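Local coordinates for protein type III secretion system effector HopBA1 (Pseudomonas syringae pv. aptata, PDB 5T09) that acts as a bacterial virulence factor that the plant resistance protein RBA1 recognizes, enhancing RBA1 self-association and so triggering host cell death, at residues C128-R132 and A133-V137; G35-D38 and T39-A43; R175-A179 and V180-K184. All coordinates share one frame; numbering follows the deposited sequence.

Contact 1 (C128-R132 and A133-V137); sequences CSAHR and AGIYV
Val137 reaches back to the last helical turn and sets one methyl, CG2, against Ala130 CB at 3.9 Å. The same methyl lies close to the backbone N of His131, and Val137 also packs on Phe93 and Leu97 of helix 90-99. Ala130 also carries the main polar junction: its carbonyl O accepts Ile135 N at 3.0 Å, while Ile135 CB rests 3.3 Å from the same O, so the isoleucine meets the helix end through its backbone and the root of its side chain together. Leu80 of strand 77-82 touches both Ala130 and Ile135.

One residue further in at each end, Gly134 N donates to His131 O at 3.0 Å, approaching from above the carbonyl plane, 53° out of it. The pair of bonds, with Gly134 at positive phi (94°), defines a Schellman motif that stops helix 117-132 and turns the chain into strand 136-141, a helix-to-strand connection of the parallel alpha/beta core. Ala133 N serves the same end less well: its contacts with Ser129 O and Ala130 O are both weak, bent bonds. A CA-H...O contact from His131 CA to Ile135 O, 3.4 Å long, adds a further tie between the turn and the strand's approach.

Arg132 leaves this junction along the exposed side. Its CB lies 3.5 Å from Ala133 N, and chi1 of 59° tucks CG between the backbone N and the carbonyl carbon, also beside Ala133 N at 3.6 Å. The bend comes at chi3, about the CG-CD bond, and carries the guanidinium back along the helix to Cys128 O; that oxygen stands 3.7 Å above the guanidinium plane, displaced toward its rim.

Contact 2 (G35-D38 and T39-A43); sequences GPVD and TLVGA
Gly35 O takes the N-H of Thr39 at 3.0 Å, the opening bond of a series of alpha-helical bonds running through the junction of 35-38 and 39-43. Gly35 occupies the N-cap position of helix 36-46, and Pro36 is the first residue with helical backbone angles. Successive i+4 to i bonds follow from Leu40 N to Pro36 O, Val41 N to Val37 O and Gly42 N to Asp38 O. Of these, Val41 N to Val37 O is the straightest, with an N-H...O angle of 175° and a length of 3.0 Å.

The side chains add to these backbone bonds in two places. Val37 and Val41, one turn apart, lie side by side and point the same way, CG1 of Val37 meeting CG2 of Val41 at 4.2 Å. Helix 60-74 receives this flank, where Val37 touches Ser68 and Val41 touches Lys71. Val41 CG2 also leans on Val37 O at 3.3 Å. Thr39 packs against Ile232 and Ile234 of strand 232-235, Ala43 reaches Ile211 of strand 209-214, and Leu40 touches both Ser68 and Ile211; the helix is thus wedged between sheet and neighbouring helix.

Thr39 is buried, and its hydroxyl donates to a carbonyl of the same turn. With chi1 at -64°, OG1 sits beside the backbone N and reaches Gly35 O at 2.7 Å, so this carbonyl is gripped twice by one residue, N and OG1 arriving from opposite faces of its plane.

Contact 3 (R175-A179 and V180-K184); sequences REASA and VCANK
Ala182 turns its CB toward the helix end and meets Ala177 CB at 4.2 Å, while its N-H bonds to Ala177 O at 3.0 Å with an N-H...O angle of 164°. The methyl and the amide of one residue therefore hold the same helical residue. Ala177 O receives a second, weak bond from Val180 N, at 3.4 Å.

Val180 reinforces this point with its side chain. CG2, placed between its own backbone N and carbonyl carbon, lies 3.5 Å from both Ala177 O and Glu176 O, so one methyl touches two carbonyl oxygens of the final turn. CG1, anti to the carbonyl carbon, lies 3.5 Å from Ala179 C. Cys181 N bonds to Ser178 O at 3.0 Å, but from well above the carbonyl plane, 71° out of it.

A second shell fixes this surface turn against the sheet. Ala177 and Ala182 both touch His79 of strand 77-82, and Asn183 N bonds to Asp78 OD2. Within the helix, Ser178 OG folds back to Thr174 O.

Cys181, at the C-prime position, has the left-handed backbone of this turn, phi 54°. The wider bond, Ala182 N to Ala177 O, with Cys181 N to Ser178 O enclosed by it, identifies a Schellman motif, here ending helix 166-179 just before strand 184-190 enters the parallel core.

In the fold
Contacts 1 and 3 both end helices at the entrance to parallel strands, 136-141 and 184-190, which flank strand 77-82 in the sheet. Their centres lie about 14 Å apart, and they touch: Tyr136 OH is 2.7 Å from Glu176 OE1, a probable hydrogen bond, and Tyr136 CD2 packs 3.3 Å from Val180 CG1. The other carboxylate oxygen of Glu176, OE2, bonds to His87 NE2. Contact 2, at the start of helix 36-46, stands about 18 Å from contact 1 and about 22 Å from contact 3, centre to centre, touching neither; Lys184 nevertheless reaches that helix, bonding to the carbonyls of Ala44 and Ser45. The potassium ion is held by other residues, Asp200, Pro202 and Met205.

Contact 1 (C128-R132 and A133-V137)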
loop_
_atom_site.group_PDB
_atom_site.type_symbol
_atom_site.label_atom_id
_atom_site.label_comp_id
_atom_site.label_asym_id
_atom_site.label_seq_id
_atom_site.Cartn_x
_atom_site.Cartn_y
_atom_site.Cartn_z
ATOM N N CYS A 128 2.020 -11.439 -6.591
ATOM C CA CYS A 128 1.735 -12.412 -7.639
ATOM C C CYS A 128 0.240 -12.507 -7.914
ATOM O O CYS A 128 -0.183 -12.525 -9.074
ATOM C CB CYS A 128 2.301 -13.777 -7.248
ATOM S SG CYS A 128 4.106 -13.867 -7.319
ATOM N N SER A 129 -0.580 -12.555 -6.858
ATOM C CA SER A 129 -2.024 -12.676 -7.047
ATOM C C SER A 129 -2.584 -11.464 -7.776
ATOM O O SER A 129 -3.512 -11.589 -8.582
ATOM C CB SER A 129 -2.721 -12.857 -5.698
ATOM O OG SER A 129 -2.151 -13.935 -4.974
ATOM N N ALA A 130 -2.036 -10.279 -7.504
ATOM C CA ALA A 130 -2.443 -9.093 -8.250
ATOM C C ALA A 130 -2.012 -9.202 -9.706
ATOM O O ALA A 130 -2.803 -8.945 -10.621
ATOM C CB ALA A 130 -1.849 -7.839 -7.607
ATOM N N HIS A 131 -0.758 -9.595 -9.938
ATOM C CA HIS A 131 -0.254 -9.724 -11.301
ATOM C C HIS A 131 -1.117 -10.674 -12.123
ATOM O O HIS A 131 -1.598 -10.314 -13.204
ATOM C CB HIS A 131 1.197 -10.205 -11.273
ATOM C CG HIS A 131 1.799 -10.370 -12.633
ATOM N ND1 HIS A 131 2.144 -9.299 -13.429
ATOM C CD2 HIS A 131 2.117 -11.481 -13.338
ATOM C CE1 HIS A 131 2.648 -9.744 -14.567
ATOM N NE2 HIS A 131 2.644 -11.063 -14.536
ATOM N N ARG A 132 -1.325 -11.897 -11.629
ATOM C CA ARG A 132 -2.075 -12.873 -12.410
ATOM C C ARG A 132 -3.561 -12.543 -12.489
ATOM O O ARG A 132 -4.271 -13.157 -13.293
ATOM C CB ARG A 132 -1.868 -14.286 -11.846
ATOM C CG ARG A 132 -2.287 -14.497 -10.397
ATOM C CD ARG A 132 -1.996 -15.931 -9.944
ATOM N NE ARG A 132 -0.584 -16.301 -10.083
ATOM C CZ ARG A 132 0.285 -16.427 -9.079
ATOM N NH1 ARG A 132 -0.084 -16.221 -7.820
ATOM N NH2 ARG A 132 1.541 -16.769 -9.337
ATOM N N ALA A 133 -4.043 -11.589 -11.696
ATOM C CA ALA A 133 -5.408 -11.096 -11.832
ATOM C C ALA A 133 -5.547 -10.033 -12.914
ATOM O O ALA A 133 -6.655 -9.527 -13.125
ATOM C CB ALA A 133 -5.898 -10.528 -10.496
ATOM N N GLY A 134 -4.462 -9.683 -13.600
ATOM C CA GLY A 134 -4.497 -8.658 -14.620
ATOM C C GLY A 134 -4.136 -7.269 -14.147
ATOM O O GLY A 134 -4.368 -6.304 -14.886
ATOM N N ILE A 135 -3.581 -7.132 -12.945
ATOM C CA ILE A 135 -3.198 -5.838 -12.393
ATOM C C ILE A 135 -1.705 -5.638 -12.610
ATOM O O ILE A 135 -0.896 -6.512 -12.271
ATOM C CB ILE A 135 -3.554 -5.741 -10.897
ATOM C CG1 ILE A 135 -5.068 -5.868 -10.700
ATOM C CG2 ILE A 135 -3.053 -4.422 -10.307
ATOM C CD1 ILE A 135 -5.493 -5.981 -9.250
ATOM N N TYR A 136 -1.341 -4.487 -13.166
ATOM C CA TYR A 136 0.063 -4.125 -13.338
ATOM C C TYR A 136 0.667 -3.740 -11.991
ATOM O O TYR A 136 0.202 -2.798 -11.340
ATOM C CB TYR A 136 0.172 -2.978 -14.342
ATOM C CG TYR A 136 1.558 -2.394 -14.513
ATOM C CD1 TYR A 136 2.690 -3.200 -14.483
ATOM C CD2 TYR A 136 1.730 -1.032 -14.730
ATOM C CE1 TYR A 136 3.955 -2.659 -14.647
ATOM C CE2 TYR A 136 2.988 -0.485 -14.900
ATOM C CZ TYR A 136 4.097 -1.302 -14.856
ATOM O OH TYR A 136 5.348 -0.757 -15.022
ATOM N N VAL A 137 1.693 -4.477 -11.566
ATOM C CA VAL A 137 2.369 -4.244 -10.294
ATOM C C VAL A 137 3.696 -3.555 -10.582
ATOM O O VAL A 137 4.517 -4.075 -11.345
ATOM C CB VAL A 137 2.599 -5.555 -9.524
ATOM C CG1 VAL A 137 3.134 -5.265 -8.130
ATOM C CG2 VAL A 137 1.322 -6.385 -9.452
#

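Contact 2 (G35-D38 and T39-A43)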
loop_
_atom_site.group_PDB
_atom_site.type_symbol
_atom_site.label_atom_id
_atom_site.label_comp_id
_atom_site.label_asym_id
_atom_site.label_seq_id
_atom_site.Cartn_x
_atom_site.Cartn_y
_atom_site.Cartn_z
ATOM N N GLY A 35 -17.557 -6.811 5.574
ATOM C CA GLY A 35 -16.333 -7.574 5.676
ATOM C C GLY A 35 -15.089 -6.792 5.298
ATOM O O GLY A 35 -15.159 -5.660 4.814
ATOM N N PRO A 36 -13.911 -7.389 5.522
ATOM C CA PRO A 36 -12.662 -6.719 5.129
ATOM C C PRO A 36 -12.496 -6.628 3.619
ATOM O O PRO A 36 -12.124 -5.575 3.093
ATOM C CB PRO A 36 -11.573 -7.601 5.759
ATOM C CG PRO A 36 -12.276 -8.415 6.798
ATOM C CD PRO A 36 -13.654 -8.630 6.268
ATOM N N VAL A 37 -12.762 -7.728 2.911
ATOM C CA VAL A 37 -12.676 -7.707 1.452
ATOM C C VAL A 37 -13.713 -6.749 0.880
ATOM O O VAL A 37 -13.411 -5.925 0.010
ATOM C CB VAL A 37 -12.848 -9.128 0.882
ATOM C CG1 VAL A 37 -12.839 -9.102 -0.646
ATOM C CG2 VAL A 37 -11.752 -10.050 1.400
ATOM N N ASP A 38 -14.954 -6.843 1.363
ATOM C CA ASP A 38 -16.018 -5.984 0.854
ATOM C C ASP A 38 -15.685 -4.511 1.057
ATOM O O ASP A 38 -16.000 -3.671 0.204
ATOM C CB ASP A 38 -17.342 -6.329 1.536
ATOM C CG ASP A 38 -17.812 -7.736 1.222
ATOM O OD1 ASP A 38 -17.468 -8.253 0.137
ATOM O OD2 ASP A 38 -18.527 -8.325 2.059
ATOM N N THR A 39 -15.049 -4.176 2.181
ATOM C CA THR A 39 -14.710 -2.781 2.448
ATOM C C THR A 39 -13.620 -2.288 1.505
ATOM O O THR A 39 -13.717 -1.181 0.961
ATOM C CB THR A 39 -14.275 -2.617 3.905
ATOM O OG1 THR A 39 -15.374 -2.923 4.773
ATOM C CG2 THR A 39 -13.798 -1.191 4.180
ATOM N N LEU A 40 -12.574 -3.090 1.298
ATOM C CA LEU A 40 -11.475 -2.663 0.438
ATOM C C LEU A 40 -11.944 -2.490 -1.002
ATOM O O LEU A 40 -11.628 -1.490 -1.655
ATOM C CB LEU A 40 -10.328 -3.668 0.516
ATOM C CG LEU A 40 -9.130 -3.397 -0.395
ATOM C CD1 LEU A 40 -8.579 -1.992 -0.184
ATOM C CD2 LEU A 40 -8.047 -4.438 -0.160
ATOM N N VAL A 41 -12.700 -3.461 -1.516
ATOM C CA VAL A 41 -13.198 -3.373 -2.886
ATOM C C VAL A 41 -14.147 -2.190 -3.030
ATOM O O VAL A 41 -14.118 -1.469 -4.035
ATOM C CB VAL A 41 -13.873 -4.697 -3.289
ATOM C CG1 VAL A 41 -14.491 -4.593 -4.682
ATOM C CG2 VAL A 41 -12.866 -5.839 -3.237
ATOM N N GLY A 42 -15.005 -1.973 -2.033
ATOM C CA GLY A 42 -15.918 -0.845 -2.094
ATOM C C GLY A 42 -15.191 0.487 -2.095
ATOM O O GLY A 42 -15.611 1.435 -2.762
ATOM N N ALA A 43 -14.089 0.575 -1.346
ATOM C CA ALA A 43 -13.306 1.805 -1.327
ATOM C C ALA A 43 -12.645 2.053 -2.676
ATOM O O ALA A 43 -12.596 3.194 -3.149
ATOM C CB ALA A 43 -12.259 1.743 -0.216
#

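Contact 3 (R175-A179 and V180-K184)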
loop_
_atom_site.group_PDB
_atom_site.type_symbol
_atom_site.label_atom_id
_atom_site.label_comp_id
_atom_site.label_asym_id
_atom_site.label_seq_id
_atom_site.Cartn_x
_atom_site.Cartn_y
_atom_site.Cartn_z
ATOM N N ARG A 175 3.611 7.801 -13.019
ATOM C CA ARG A 175 4.205 7.389 -14.286
ATOM C C ARG A 175 3.697 6.016 -14.716
ATOM O O ARG A 175 3.308 5.817 -15.871
ATOM C CB ARG A 175 5.729 7.377 -14.159
ATOM C CG ARG A 175 6.466 6.991 -15.440
ATOM C CD ARG A 175 7.887 6.536 -15.137
ATOM N NE ARG A 175 8.779 7.655 -14.839
ATOM C CZ ARG A 175 9.664 8.172 -15.690
ATOM N NH1 ARG A 175 9.803 7.678 -16.914
ATOM N NH2 ARG A 175 10.422 9.191 -15.312
ATOM N N GLU A 176 3.705 5.051 -13.796
ATOM C CA GLU A 176 3.367 3.683 -14.166
ATOM C C GLU A 176 1.868 3.487 -14.353
ATOM O O GLU A 176 1.457 2.679 -15.192
ATOM C CB GLU A 176 3.915 2.711 -13.115
ATOM C CG GLU A 176 5.440 2.686 -13.044
ATOM C CD GLU A 176 6.088 2.626 -14.418
ATOM O OE1 GLU A 176 5.592 1.869 -15.281
ATOM O OE2 GLU A 176 7.076 3.357 -14.642
ATOM N N ALA A 177 1.038 4.208 -13.596
ATOM C CA ALA A 177 -0.399 4.178 -13.854
ATOM C C ALA A 177 -0.701 4.667 -15.266
ATOM O O ALA A 177 -1.469 4.038 -16.007
ATOM C CB ALA A 177 -1.138 5.027 -12.819
ATOM N N SER A 178 -0.096 5.789 -15.660
ATOM C CA SER A 178 -0.326 6.319 -16.999
ATOM C C SER A 178 0.233 5.395 -18.072
ATOM O O SER A 178 -0.354 5.278 -19.154
ATOM C CB SER A 178 0.296 7.710 -17.128
ATOM O OG SER A 178 -0.240 8.605 -16.165
ATOM N N ALA A 179 1.357 4.728 -17.794
ATOM C CA ALA A 179 1.998 3.888 -18.798
ATOM C C ALA A 179 1.109 2.733 -19.243
ATOM O O ALA A 179 1.335 2.174 -20.321
ATOM C CB ALA A 179 3.323 3.351 -18.258
ATOM N N VAL A 180 0.110 2.361 -18.441
ATOM C CA VAL A 180 -0.833 1.311 -18.799
ATOM C C VAL A 180 -2.262 1.832 -18.878
ATOM O O VAL A 180 -3.201 1.039 -18.950
ATOM C CB VAL A 180 -0.744 0.123 -17.820
ATOM C CG1 VAL A 180 0.651 -0.487 -17.855
ATOM C CG2 VAL A 180 -1.113 0.557 -16.406
ATOM N N CYS A 181 -2.446 3.150 -18.862
ATOM C CA CYS A 181 -3.772 3.755 -18.973
ATOM C C CYS A 181 -4.715 3.186 -17.916
ATOM O O CYS A 181 -5.820 2.725 -18.210
ATOM C CB CYS A 181 -4.342 3.556 -20.379
ATOM S SG CYS A 181 -3.391 4.361 -21.682
ATOM N N ALA A 182 -4.266 3.230 -16.666
ATOM C CA ALA A 182 -5.029 2.638 -15.576
ATOM C C ALA A 182 -6.286 3.451 -15.291
ATOM O O ALA A 182 -6.239 4.682 -15.199
ATOM C CB ALA A 182 -4.170 2.543 -14.317
ATOM N N ASN A 183 -7.414 2.758 -15.162
ATOM C CA ASN A 183 -8.618 3.397 -14.648
ATOM C C ASN A 183 -8.414 3.822 -13.197
ATOM O O ASN A 183 -8.427 5.016 -12.875
ATOM C CB ASN A 183 -9.807 2.442 -14.773
ATOM C CG ASN A 183 -11.139 3.159 -14.737
ATOM O OD1 ASN A 183 -11.314 4.197 -15.377
ATOM N ND2 ASN A 183 -12.088 2.610 -13.986
ATOM N N LYS A 184 -8.200 2.854 -12.312
ATOM C CA LYS A 184 -7.967 3.108 -10.900
ATOM C C LYS A 184 -6.658 2.463 -10.472
ATOM O O LYS A 184 -6.230 1.454 -11.042
ATOM C CB LYS A 184 -9.115 2.565 -10.051
ATOM C CG LYS A 184 -10.471 3.074 -10.480
ATOM C CD LYS A 184 -11.575 2.460 -9.656
ATOM C CE LYS A 184 -12.916 3.078 -9.992
ATOM N NZ LYS A 184 -14.001 2.459 -9.197
#